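Slr0280 protein (Synechocystis sp., PDB 5H3K) is of unknown function but carries a phosphodiester glycosidase (NAGPA-type) domain and may therefore cleave phosphodiester-linked sugars. Local coordinates at residues Ala263-Pro268 and Asn549-Ala554; Gln283-Ile288 and Gln292-Thr297; Leu351-Ser356 and Ser362-Asn367; Leu386-Thr391 and Ile412-Pro417. All coordinates share one frame; numbering follows the deposited sequence.

Contact 1 of 4, residues Ala263-Pro268 and Asn549-Ala554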
loop_
_atom_site.group_PDB
_atom_site.type_symbol
_atom_site.label_atom_id
_atom_site.label_comp_id
_atom_site.label_asym_id
_atom_site.label_seq_id
_atom_site.Cartn_x
_atom_site.Cartn_y
_atom_site.Cartn_z
ATOM N N ALA A 263 -1.708 -0.681 27.265
ATOM C CA ALA A 263 -1.904 0.623 26.625
ATOM C C ALA A 263 -0.659 1.475 26.861
ATOM O O ALA A 263 -0.315 1.779 28.003
ATOM C CB ALA A 263 -3.147 1.316 27.167
ATOM N N ARG A 264 0.026 1.848 25.783
ATOM C CA ARG A 264 1.274 2.603 25.897
ATOM C C ARG A 264 1.540 3.396 24.618
ATOM O O ARG A 264 0.973 3.091 23.562
ATOM C CB ARG A 264 2.448 1.653 26.207
ATOM C CG ARG A 264 2.719 0.625 25.112
ATOM C CD ARG A 264 3.669 -0.482 25.574
ATOM N NE ARG A 264 4.951 0.054 26.020
ATOM C CZ ARG A 264 5.894 -0.666 26.617
ATOM N NH1 ARG A 264 5.703 -1.959 26.834
ATOM N NH2 ARG A 264 7.023 -0.090 27.000
ATOM N N ALA A 265 2.408 4.401 24.713
ATOM C CA ALA A 265 2.730 5.244 23.567
ATOM C C ALA A 265 3.888 4.693 22.726
ATOM O O ALA A 265 3.989 4.981 21.534
ATOM C CB ALA A 265 3.027 6.667 24.018
ATOM N N ASP A 266 4.768 3.909 23.339
ATOM C CA ASP A 266 5.912 3.368 22.599
ATOM C C ASP A 266 5.630 1.959 22.057
ATOM O O ASP A 266 6.086 0.954 22.609
ATOM C CB ASP A 266 7.179 3.396 23.459
ATOM C CG ASP A 266 6.988 2.715 24.802
ATOM O OD1 ASP A 266 5.856 2.744 25.333
ATOM O OD2 ASP A 266 7.970 2.145 25.323
ATOM N N ALA A 267 4.883 1.904 20.955
ATOM C CA ALA A 267 4.424 0.652 20.359
ATOM C C ALA A 267 4.305 0.919 18.870
ATOM O O ALA A 267 4.196 2.082 18.473
ATOM C CB ALA A 267 3.065 0.269 20.936
ATOM N N PRO A 268 4.308 -0.138 18.036
ATOM C CA PRO A 268 4.428 -1.570 18.341
ATOM C C PRO A 268 5.886 -1.953 18.571
ATOM O O PRO A 268 6.774 -1.162 18.241
ATOM C CB PRO A 268 3.891 -2.231 17.069
ATOM C CG PRO A 268 4.254 -1.267 15.984
ATOM C CD PRO A 268 4.076 0.097 16.596
ATOM N N ASN A 549 2.785 8.602 13.736
ATOM C CA ASN A 549 3.115 9.603 14.753
ATOM C C ASN A 549 4.363 9.222 15.516
ATOM O O ASN A 549 4.593 8.033 15.790
ATOM C CB ASN A 549 1.967 9.757 15.759
ATOM C CG ASN A 549 0.737 10.390 15.142
ATOM O OD1 ASN A 549 0.471 11.575 15.337
ATOM N ND2 ASN A 549 -0.018 9.603 14.390
ATOM N N ARG A 550 5.169 10.218 15.869
ATOM C CA ARG A 550 6.289 9.976 16.768
ATOM C C ARG A 550 5.725 9.653 18.149
ATOM O O ARG A 550 4.569 9.991 18.465
ATOM C CB ARG A 550 7.228 11.186 16.823
ATOM C CG ARG A 550 6.731 12.340 17.707
ATOM C CD ARG A 550 7.419 13.651 17.344
ATOM N NE ARG A 550 6.955 14.172 16.052
ATOM C CZ ARG A 550 7.614 15.067 15.315
ATOM N NH1 ARG A 550 7.110 15.474 14.157
ATOM N NH2 ARG A 550 8.779 15.548 15.725
ATOM N N VAL A 551 6.517 8.964 18.964
ATOM C CA VAL A 551 6.082 8.649 20.322
ATOM C C VAL A 551 5.768 9.950 21.050
ATOM O O VAL A 551 6.634 10.813 21.200
ATOM C CB VAL A 551 7.138 7.820 21.090
ATOM C CG1 VAL A 551 6.693 7.584 22.538
ATOM C CG2 VAL A 551 7.379 6.488 20.384
ATOM N N GLY A 552 4.505 10.106 21.448
ATOM C CA GLY A 552 4.052 11.267 22.200
ATOM C C GLY A 552 3.967 12.572 21.425
ATOM O O GLY A 552 4.037 13.648 22.012
ATOM N N GLY A 553 3.817 12.491 20.106
ATOM C CA GLY A 553 3.810 13.685 19.287
ATOM C C GLY A 553 3.170 13.464 17.927
ATOM O O GLY A 553 2.462 12.478 17.720
ATOM N N ALA A 554 3.419 14.383 17.002
ATOM C CA ALA A 554 2.781 14.348 15.690
ATOM C C ALA A 554 3.546 13.502 14.665
ATOM O O ALA A 554 4.631 12.966 14.950
ATOM C CB ALA A 554 2.581 15.763 15.170
#
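V551 turns CG1 anti to its own backbone N (chi1 176°), which leaves CG2 beside that nitrogen, and with this choice both methyls reach A265 and D266. CG1 meets the methyl CB of A265 at 4.1 Å, while CG2 rests against the backbone, 3.9 Å from A265 O and 4.1 Å from the CA of D266. D266 meets the valine with the first atoms of the residue, chiefly CA and CB. Its carboxylate is led away from the interface and is gripped side-on by R264: NE reaches OD1 at 2.9 Å, coming from above the carboxylate plane but within the guanidinium plane, and NH2 reaches OD2 at 3.0 Å on the syn side. R264 also makes a cation-pi contact with W163. The valine owes its presentation to a type II beta turn, R550 to G553, in the loop between strand 542-547 and helix 558-567; the turn meets the chain as it leaves strand 258-264. G552 takes the positive phi usual at the third position of such a turn, and G553 N closes it on R550 O at 3.1 Å. Cut back to an alanine, position V551 would probably leave A265 and the CA of D266 without their apolar partner and open a gap between the turn and the chain leaving strand 258-264. Behind the turn, R550 curls back so that NE donates almost straight to A554 O (2.8 Å, 171°), while its backbone N approaches the same oxygen from the opposite face of the carbonyl. The far end of R550 forms a salt bridge with E560 of helix 558-567.

Contact 2 of 4, residues Gln283-Ile288 and Gln292-Thr297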
loop_
_atom_site.group_PDB
_atom_site.type_symbol
_atom_site.label_atom_id
_atom_site.label_comp_id
_atom_site.label_asym_id
_atom_site.label_seq_id
_atom_site.Cartn_x
_atom_site.Cartn_y
_atom_site.Cartn_z
ATOM N N GLN A 283 9.963 -3.849 11.781
ATOM C CA GLN A 283 9.317 -2.802 12.563
ATOM C C GLN A 283 10.398 -2.250 13.494
ATOM O O GLN A 283 11.056 -3.016 14.197
ATOM C CB GLN A 283 8.125 -3.356 13.350
ATOM C CG GLN A 283 7.379 -2.311 14.158
ATOM C CD GLN A 283 6.732 -1.250 13.282
ATOM O OE1 GLN A 283 6.196 -1.563 12.207
ATOM N NE2 GLN A 283 6.787 0.018 13.726
ATOM N N ARG A 284 10.598 -0.936 13.472
ATOM C CA ARG A 284 11.716 -0.294 14.167
ATOM C C ARG A 284 11.286 1.027 14.769
ATOM O O ARG A 284 10.277 1.607 14.358
ATOM C CB ARG A 284 12.844 0.013 13.170
ATOM C CG ARG A 284 13.769 -1.142 12.849
ATOM C CD ARG A 284 14.789 -0.732 11.793
ATOM N NE ARG A 284 14.219 -0.734 10.445
ATOM C CZ ARG A 284 14.939 -0.614 9.339
ATOM N NH1 ARG A 284 14.350 -0.632 8.151
ATOM N NH2 ARG A 284 16.255 -0.480 9.435
ATOM N N PHE A 285 12.065 1.513 15.735
ATOM C CA PHE A 285 11.959 2.900 16.182
ATOM C C PHE A 285 13.131 3.677 15.603
ATOM O O PHE A 285 14.282 3.270 15.753
ATOM C CB PHE A 285 11.983 2.998 17.711
ATOM C CG PHE A 285 10.764 2.418 18.379
ATOM C CD1 PHE A 285 9.621 3.181 18.546
ATOM C CD2 PHE A 285 10.766 1.105 18.842
ATOM C CE1 PHE A 285 8.490 2.647 19.164
ATOM C CE2 PHE A 285 9.642 0.562 19.462
ATOM C CZ PHE A 285 8.500 1.338 19.618
ATOM N N VAL A 286 12.850 4.783 14.922
ATOM C CA VAL A 286 13.920 5.606 14.374
ATOM C C VAL A 286 14.009 6.920 15.151
ATOM O O VAL A 286 13.018 7.651 15.278
ATOM C CB VAL A 286 13.728 5.873 12.871
ATOM C CG1 VAL A 286 14.844 6.764 12.348
ATOM C CG2 VAL A 286 13.689 4.554 12.093
ATOM N N ASN A 287 15.194 7.204 15.685
ATOM C CA ASN A 287 15.408 8.417 16.463
ATOM C C ASN A 287 16.043 9.512 15.636
ATOM O O ASN A 287 17.090 9.299 15.023
ATOM C CB ASN A 287 16.305 8.123 17.668
ATOM C CG ASN A 287 15.709 7.088 18.595
ATOM O OD1 ASN A 287 14.581 7.233 19.057
ATOM N ND2 ASN A 287 16.466 6.023 18.862
ATOM N N ILE A 288 15.391 10.667 15.594
ATOM C CA ILE A 288 16.001 11.863 15.031
ATOM C C ILE A 288 15.919 12.962 16.076
ATOM O O ILE A 288 15.449 12.732 17.188
ATOM C CB ILE A 288 15.310 12.317 13.725
ATOM C CG1 ILE A 288 13.811 12.496 13.953
ATOM C CG2 ILE A 288 15.559 11.310 12.612
ATOM C CD1 ILE A 288 13.097 13.096 12.760
ATOM N N GLN A 292 11.162 10.195 18.458
ATOM C CA GLN A 292 11.314 8.771 18.162
ATOM C C GLN A 292 10.103 8.304 17.354
ATOM O O GLN A 292 8.963 8.443 17.806
ATOM C CB GLN A 292 11.412 7.968 19.463
ATOM C CG GLN A 292 11.509 6.458 19.258
ATOM C CD GLN A 292 11.843 5.692 20.529
ATOM O OE1 GLN A 292 10.961 5.372 21.329
ATOM N NE2 GLN A 292 13.124 5.384 20.711
ATOM N N PHE A 293 10.350 7.780 16.152
ATOM C CA PHE A 293 9.269 7.414 15.233
ATOM C C PHE A 293 9.209 5.918 15.014
ATOM O O PHE A 293 10.175 5.327 14.521
ATOM C CB PHE A 293 9.483 8.067 13.859
ATOM C CG PHE A 293 9.318 9.566 13.850
ATOM C CD1 PHE A 293 10.337 10.400 14.300
ATOM C CD2 PHE A 293 8.153 10.141 13.349
ATOM C CE1 PHE A 293 10.189 11.793 14.273
ATOM C CE2 PHE A 293 7.990 11.526 13.316
ATOM C CZ PHE A 293 9.009 12.361 13.783
ATOM N N PRO A 294 8.071 5.290 15.351
ATOM C CA PRO A 294 7.901 3.894 14.925
ATOM C C PRO A 294 7.783 3.861 13.400
ATOM O O PRO A 294 6.990 4.629 12.840
ATOM C CB PRO A 294 6.573 3.473 15.577
ATOM C CG PRO A 294 6.336 4.490 16.679
ATOM C CD PRO A 294 6.936 5.777 16.151
ATOM N N VAL A 295 8.580 3.019 12.740
ATOM C CA VAL A 295 8.577 2.929 11.281
ATOM C C VAL A 295 8.459 1.483 10.796
ATOM O O VAL A 295 9.136 0.580 11.305
ATOM C CB VAL A 295 9.852 3.578 10.673
ATOM C CG1 VAL A 295 9.924 3.348 9.175
ATOM C CG2 VAL A 295 9.891 5.078 10.962
ATOM N N THR A 296 7.587 1.257 9.815
ATOM C CA THR A 296 7.456 -0.046 9.187
ATOM C C THR A 296 8.126 -0.036 7.820
ATOM O O THR A 296 7.903 0.874 7.004
ATOM C CB THR A 296 5.982 -0.420 8.967
ATOM O OG1 THR A 296 5.226 -0.134 10.149
ATOM C CG2 THR A 296 5.865 -1.895 8.630
ATOM N N THR A 297 8.964 -1.036 7.564
ATOM C CA THR A 297 9.623 -1.137 6.268
ATOM C C THR A 297 9.508 -2.532 5.688
ATOM O O THR A 297 9.423 -3.531 6.413
ATOM C CB THR A 297 11.118 -0.772 6.337
ATOM O OG1 THR A 297 11.789 -1.664 7.238
ATOM C CG2 THR A 297 11.314 0.666 6.800
HETATM O O HOH W 1 4.857 1.993 12.426
HETATM O O HOH W 2 11.459 -0.571 9.991
#
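F285 presses its ring into the hollow between two neighbours on the facing strand: CE1 lies 3.8 Å from P294 CG, and CD1 is as close to CG of Q292. The two strands form an antiparallel beta hairpin, with R284-V295 and V286-F293 as hydrogen-bonded pairs. On the other face, V286 CG2 fits against V295 CG2 at 4.0 Å. Near the turn of the hairpin, chi1 of 54° sets I288 CG1 between its backbone N and carbonyl carbon, and CD1 comes to 3.5 Å from F293 CE1. Helix 558-567 covers these bumps, touching V286, I288 and F293. Polar side chains pair off at the two ends of the ladder. N287 and Q292 run alongside each other, their amide planes 32° apart, and Q292 NE2 donates to a lone pair of N287 OD1. R284 crosses T297 at about a right angle, and its NH1 reaches OG1 at 2.9 Å; one water joins R284 NE, V295 O and T297 OG1. At the buried Q283, T296 OG1 donates to OE1 at 2.7 Å, on a lone pair in the carbonyl plane, and a second water accepts from NE2 while donating to T296 OG1. Both ends of the amide are thereby used, which should fix its rotation and pay for burying it.

Contact 3 of 4, residues Leu351-Ser356 and Ser362-Asn367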
loop_
_atom_site.group_PDB
_atom_site.type_symbol
_atom_site.label_atom_id
_atom_site.label_comp_id
_atom_site.label_asym_id
_atom_site.label_seq_id
_atom_site.Cartn_x
_atom_site.Cartn_y
_atom_site.Cartn_z
ATOM N N LEU A 351 -2.873 12.336 -10.324
ATOM C CA LEU A 351 -2.120 13.578 -10.494
ATOM C C LEU A 351 -0.623 13.254 -10.434
ATOM O O LEU A 351 -0.006 13.338 -9.368
ATOM C CB LEU A 351 -2.478 14.549 -9.368
ATOM C CG LEU A 351 -3.964 14.941 -9.311
ATOM C CD1 LEU A 351 -4.262 15.736 -8.056
ATOM C CD2 LEU A 351 -4.320 15.753 -10.564
ATOM N N GLY A 352 -0.035 12.856 -11.560
ATOM C CA GLY A 352 1.389 12.546 -11.595
ATOM C C GLY A 352 1.673 11.262 -12.351
ATOM O O GLY A 352 0.756 10.491 -12.649
ATOM N N ALA A 353 2.952 10.993 -12.590
ATOM C CA ALA A 353 3.360 9.944 -13.514
ATOM C C ALA A 353 3.057 8.535 -13.023
ATOM O O ALA A 353 3.322 8.194 -11.873
ATOM C CB ALA A 353 4.844 10.070 -13.827
ATOM N N VAL A 354 2.504 7.708 -13.908
ATOM C CA VAL A 354 2.357 6.279 -13.624
ATOM C C VAL A 354 2.562 5.559 -14.941
ATOM O O VAL A 354 1.804 5.789 -15.888
ATOM C CB VAL A 354 0.936 5.908 -13.112
ATOM C CG1 VAL A 354 0.833 4.406 -12.908
ATOM C CG2 VAL A 354 0.560 6.644 -11.811
ATOM N N TRP A 355 3.576 4.700 -15.031
ATOM C CA TRP A 355 3.755 3.920 -16.265
ATOM C C TRP A 355 4.320 2.516 -16.037
ATOM O O TRP A 355 5.058 2.271 -15.074
ATOM C CB TRP A 355 4.573 4.696 -17.319
ATOM C CG TRP A 355 6.095 4.784 -17.161
ATOM C CD1 TRP A 355 7.035 4.061 -17.847
ATOM C CD2 TRP A 355 6.833 5.698 -16.322
ATOM N NE1 TRP A 355 8.305 4.457 -17.480
ATOM C CE2 TRP A 355 8.208 5.449 -16.553
ATOM C CE3 TRP A 355 6.461 6.682 -15.402
ATOM C CZ2 TRP A 355 9.213 6.166 -15.888
ATOM C CZ3 TRP A 355 7.455 7.378 -14.738
ATOM C CH2 TRP A 355 8.820 7.122 -14.985
ATOM N N SER A 356 3.963 1.593 -16.921
ATOM C CA SER A 356 4.445 0.218 -16.801
ATOM C C SER A 356 4.517 -0.439 -18.160
ATOM O O SER A 356 3.631 -0.242 -18.988
ATOM C CB SER A 356 3.562 -0.608 -15.863
ATOM O OG SER A 356 2.293 -0.843 -16.425
ATOM N N SER A 362 -0.713 7.483 -16.560
ATOM C CA SER A 362 -0.910 8.866 -16.141
ATOM C C SER A 362 0.390 9.632 -16.354
ATOM O O SER A 362 1.460 9.097 -16.116
ATOM C CB SER A 362 -1.322 8.906 -14.673
ATOM O OG SER A 362 -1.731 10.222 -14.326
ATOM N N GLY A 363 0.320 10.863 -16.839
ATOM C CA GLY A 363 1.545 11.582 -17.157
ATOM C C GLY A 363 2.122 12.348 -15.979
ATOM O O GLY A 363 1.404 12.639 -15.018
ATOM N N PRO A 364 3.415 12.715 -16.062
ATOM C CA PRO A 364 4.081 13.486 -15.006
ATOM C C PRO A 364 3.521 14.906 -14.948
ATOM O O PRO A 364 3.076 15.455 -15.976
ATOM C CB PRO A 364 5.550 13.547 -15.472
ATOM C CG PRO A 364 5.641 12.662 -16.700
ATOM C CD PRO A 364 4.255 12.613 -17.267
ATOM N N ILE A 365 3.530 15.496 -13.760
ATOM C CA ILE A 365 3.182 16.910 -13.622
ATOM C C ILE A 365 4.171 17.662 -12.730
ATOM O O ILE A 365 4.816 17.056 -11.859
ATOM C CB ILE A 365 1.739 17.121 -13.079
ATOM C CG1 ILE A 365 1.617 16.654 -11.623
ATOM C CG2 ILE A 365 0.693 16.434 -13.971
ATOM C CD1 ILE A 365 0.318 17.098 -10.954
ATOM N N LEU A 366 4.294 18.973 -12.979
ATOM C CA LEU A 366 4.998 19.919 -12.104
ATOM C C LEU A 366 6.480 19.594 -11.850
ATOM O O LEU A 366 7.037 19.990 -10.836
ATOM C CB LEU A 366 4.237 20.078 -10.783
ATOM C CG LEU A 366 2.884 20.768 -10.961
ATOM C CD1 LEU A 366 2.008 20.594 -9.713
ATOM C CD2 LEU A 366 3.108 22.245 -11.272
ATOM N N ASN A 367 7.103 18.863 -12.771
ATOM C CA ASN A 367 8.505 18.470 -12.652
ATOM C C ASN A 367 8.773 17.812 -11.295
ATOM O O ASN A 367 9.802 18.048 -10.662
ATOM C CB ASN A 367 9.422 19.674 -12.877
ATOM C CG ASN A 367 10.787 19.280 -13.433
ATOM O OD1 ASN A 367 10.906 18.328 -14.217
ATOM N ND2 ASN A 367 11.827 20.017 -13.037
HETATM O O HOH W 3 -1.046 12.828 -14.155
HETATM O O HOH W 4 4.608 13.275 -11.746
#
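A353 and V354 make the tight half of this contact, where they meet S362 and P364. V354 N donates to S362 O at 2.8 Å and S362 N returns a bond to V354 O at 3.1 Å, the second in the carbonyl plane and on a lone pair. Just beyond this antiparallel pair, the A353 methyl lies under the proline ring, CB to CB of P364 at 3.9 Å, and its CA-H points at S362 O. This is the base of a short beta hairpin, strand 354-356 turning into strand 359-362; its first strand is also paired with strand 497-500, which ties the hairpin into a large mixed sheet. Around G352 and G363, both buried, the direct backbone bonding stops and two waters bridge the chains, making this the looser part. One water accepts a hydrogen bond from G352 N at 2.8 Å and donates to G363 O at 2.6 Å, with the hydroxyl of S362 also bonded to it; a second accepts from both A353 N (2.9 Å) and I365 N. The phi of G352 is one at which a side chain would jam against the preceding carbonyl oxygen, and its bare CA gives I365 a place to rest. With CG1 set between its backbone N and carbonyl carbon (chi1 68°), I365 brings CG1 to 4.1 Å from G352 CA and CD1 equally near to L351 CB. Lacking both carbons, an alanine at I365 is likely to leave a gap over G352 and to deprive L351 of this apolar neighbour. I365 also touches S405 and Y407, while L351 and P364 form the partly exposed margin.

Contact 4 of 4, residues Leu386-Thr391 and Ile412-Pro417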
loop_
_atom_site.group_PDB
_atom_site.type_symbol
_atom_site.label_atom_id
_atom_site.label_comp_id
_atom_site.label_asym_id
_atom_site.label_seq_id
_atom_site.Cartn_x
_atom_site.Cartn_y
_atom_site.Cartn_z
ATOM N N LEU A 386 7.618 15.199 -19.079
ATOM C CA LEU A 386 7.438 14.494 -20.337
ATOM C C LEU A 386 6.846 15.490 -21.300
ATOM O O LEU A 386 5.909 16.196 -20.949
ATOM C CB LEU A 386 6.466 13.330 -20.153
ATOM C CG LEU A 386 5.992 12.628 -21.428
ATOM C CD1 LEU A 386 7.128 11.811 -22.022
ATOM C CD2 LEU A 386 4.762 11.753 -21.155
ATOM N N SER A 387 7.404 15.592 -22.498
ATOM C CA SER A 387 6.739 16.372 -23.531
ATOM C C SER A 387 6.504 15.476 -24.732
ATOM O O SER A 387 7.353 14.651 -25.079
ATOM C CB SER A 387 7.541 17.622 -23.912
ATOM O OG SER A 387 8.763 17.279 -24.530
ATOM N N GLU A 388 5.330 15.612 -25.341
ATOM C CA GLU A 388 5.026 14.871 -26.554
ATOM C C GLU A 388 4.966 15.849 -27.702
ATOM O O GLU A 388 4.234 16.833 -27.637
ATOM C CB GLU A 388 3.680 14.156 -26.427
ATOM C CG GLU A 388 3.625 13.159 -25.271
ATOM C CD GLU A 388 2.396 12.278 -25.310
ATOM O OE1 GLU A 388 1.267 12.802 -25.141
ATOM O OE2 GLU A 388 2.562 11.057 -25.518
ATOM N N ILE A 389 5.746 15.584 -28.743
ATOM C CA ILE A 389 5.667 16.377 -29.967
ATOM C C ILE A 389 4.693 15.703 -30.914
ATOM O O ILE A 389 4.848 14.523 -31.246
ATOM C CB ILE A 389 7.026 16.501 -30.662
ATOM C CG1 ILE A 389 8.032 17.162 -29.719
ATOM C CG2 ILE A 389 6.884 17.317 -31.942
ATOM C CD1 ILE A 389 7.487 18.411 -29.080
ATOM N N ILE A 390 3.673 16.447 -31.320
ATOM C CA ILE A 390 2.724 15.958 -32.303
ATOM C C ILE A 390 3.073 16.616 -33.632
ATOM O O ILE A 390 3.072 17.843 -33.726
ATOM C CB ILE A 390 1.290 16.341 -31.927
ATOM C CG1 ILE A 390 0.946 15.830 -30.524
ATOM C CG2 ILE A 390 0.293 15.806 -32.966
ATOM C CD1 ILE A 390 -0.478 16.177 -30.085
ATOM N N THR A 391 3.381 15.794 -34.636
ATOM C CA THR A 391 3.797 16.270 -35.955
ATOM C C THR A 391 2.744 15.871 -36.987
ATOM O O THR A 391 2.384 14.697 -37.091
ATOM C CB THR A 391 5.156 15.667 -36.367
ATOM O OG1 THR A 391 6.166 16.084 -35.445
ATOM C CG2 THR A 391 5.559 16.127 -37.774
ATOM N N ILE A 412 -1.973 21.982 -24.157
ATOM C CA ILE A 412 -2.492 20.878 -24.952
ATOM C C ILE A 412 -2.350 19.565 -24.186
ATOM O O ILE A 412 -1.257 19.230 -23.724
ATOM C CB ILE A 412 -1.760 20.774 -26.293
ATOM C CG1 ILE A 412 -1.975 22.061 -27.101
ATOM C CG2 ILE A 412 -2.217 19.524 -27.060
ATOM C CD1 ILE A 412 -1.053 22.205 -28.292
ATOM N N ALA A 413 -3.453 18.829 -24.069
ATOM C CA ALA A 413 -3.463 17.550 -23.350
ATOM C C ALA A 413 -3.853 16.417 -24.286
ATOM O O ALA A 413 -4.478 16.636 -25.330
ATOM C CB ALA A 413 -4.406 17.608 -22.156
ATOM N N ARG A 414 -3.474 15.198 -23.927
ATOM C CA ARG A 414 -3.794 14.053 -24.759
ATOM C C ARG A 414 -4.365 12.972 -23.844
ATOM O O ARG A 414 -3.936 12.839 -22.688
ATOM C CB ARG A 414 -2.527 13.575 -25.471
ATOM C CG ARG A 414 -2.752 12.857 -26.776
ATOM C CD ARG A 414 -1.434 12.701 -27.543
ATOM N NE ARG A 414 -0.511 11.743 -26.931
ATOM C CZ ARG A 414 -0.513 10.440 -27.192
ATOM N NH1 ARG A 414 -1.409 9.923 -28.035
ATOM N NH2 ARG A 414 0.370 9.649 -26.598
ATOM N N TYR A 415 -5.350 12.236 -24.343
ATOM C CA TYR A 415 -5.971 11.151 -23.599
ATOM C C TYR A 415 -6.035 9.912 -24.479
ATOM O O TYR A 415 -6.621 9.939 -25.561
ATOM C CB TYR A 415 -7.365 11.550 -23.124
ATOM C CG TYR A 415 -7.330 12.573 -22.016
ATOM C CD1 TYR A 415 -7.149 12.178 -20.693
ATOM C CD2 TYR A 415 -7.451 13.935 -22.287
ATOM C CE1 TYR A 415 -7.105 13.115 -19.659
ATOM C CE2 TYR A 415 -7.407 14.887 -21.260
ATOM C CZ TYR A 415 -7.233 14.466 -19.948
ATOM O OH TYR A 415 -7.182 15.404 -18.932
ATOM N N THR A 416 -5.412 8.835 -24.010
ATOM C CA THR A 416 -5.300 7.597 -24.777
ATOM C C THR A 416 -6.220 6.555 -24.142
ATOM O O THR A 416 -6.843 6.834 -23.112
ATOM C CB THR A 416 -3.850 7.100 -24.823
ATOM O OG1 THR A 416 -3.488 6.520 -23.557
ATOM C CG2 THR A 416 -2.909 8.239 -25.171
ATOM N N PRO A 417 -6.346 5.367 -24.761
ATOM C CA PRO A 417 -7.183 4.346 -24.125
ATOM C C PRO A 417 -6.748 3.947 -22.712
ATOM O O PRO A 417 -7.578 3.418 -21.979
ATOM C CB PRO A 417 -7.046 3.154 -25.074
ATOM C CG PRO A 417 -6.892 3.792 -26.416
ATOM C CD PRO A 417 -6.041 5.018 -26.163
#
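E388 and R414 come from strands that do not pair directly, their CA atoms 9.0 Å apart at the closest point of the two segments, so that the span is crossed by side chains alone. Both side chains set out toward the other strand and meet at about a right angle. R414 bends at chi3 (71°) to turn the side of its guanidinium to the glutamate, whose chain is extended beyond CG. The grip is side-on and two-pronged: NE donates to OE1 at 2.7 Å and almost perfectly straight (176°), and NH2 donates to OE2 at 2.8 Å. The oxygens lie at the guanidinium's edge, but the two flat groups are twisted 44° apart, and NE therefore meets OE1 from above the carboxylate plane while NH2 uses the syn side of OE2. A loose apolar touch runs beside the bridge, from I390 CD1 to the CD of R414 at 4.4 Å. E388 is buried, with L403 and V483 against its side chain, and the arginine's charge probably compensates much of the cost. R414 has a second partner in Y461, through a cation-pi contact, and V483 packs on it too. Strand 397-403 runs between the two strands, antiparallel to strand 379-392 and parallel to strand 411-415, while strands 481-488 and 460-466 flank them on their outer sides. With I390 and I412 both lying on I463, the geometry is consistent with a salt bridge across the concave face of a curled, barrel-like sheet, open to solvent in part at R414.

In the fold
The four contacts form two groups on the chain. Contacts 1 and 2 adjoin: V551 N probably bonds to Q292 O, so the loop 549-554 lies along the hairpin's strand 291-300, and P268 O touches CZ of F285. Contacts 3 and 4 touch through P364 and L386 and reach the same mixed sheet, whereas contact 4 lies about 47 Å from contact 1, centre to centre. Contact 1 is a surface contact made by a few apolar atoms. Contact 2, partly buried, combines backbone pairing with packing and water-bridged polar side chains. The other two are buried, yet contact 3 rests on backbone bonds and waters, contact 4 on a salt bridge.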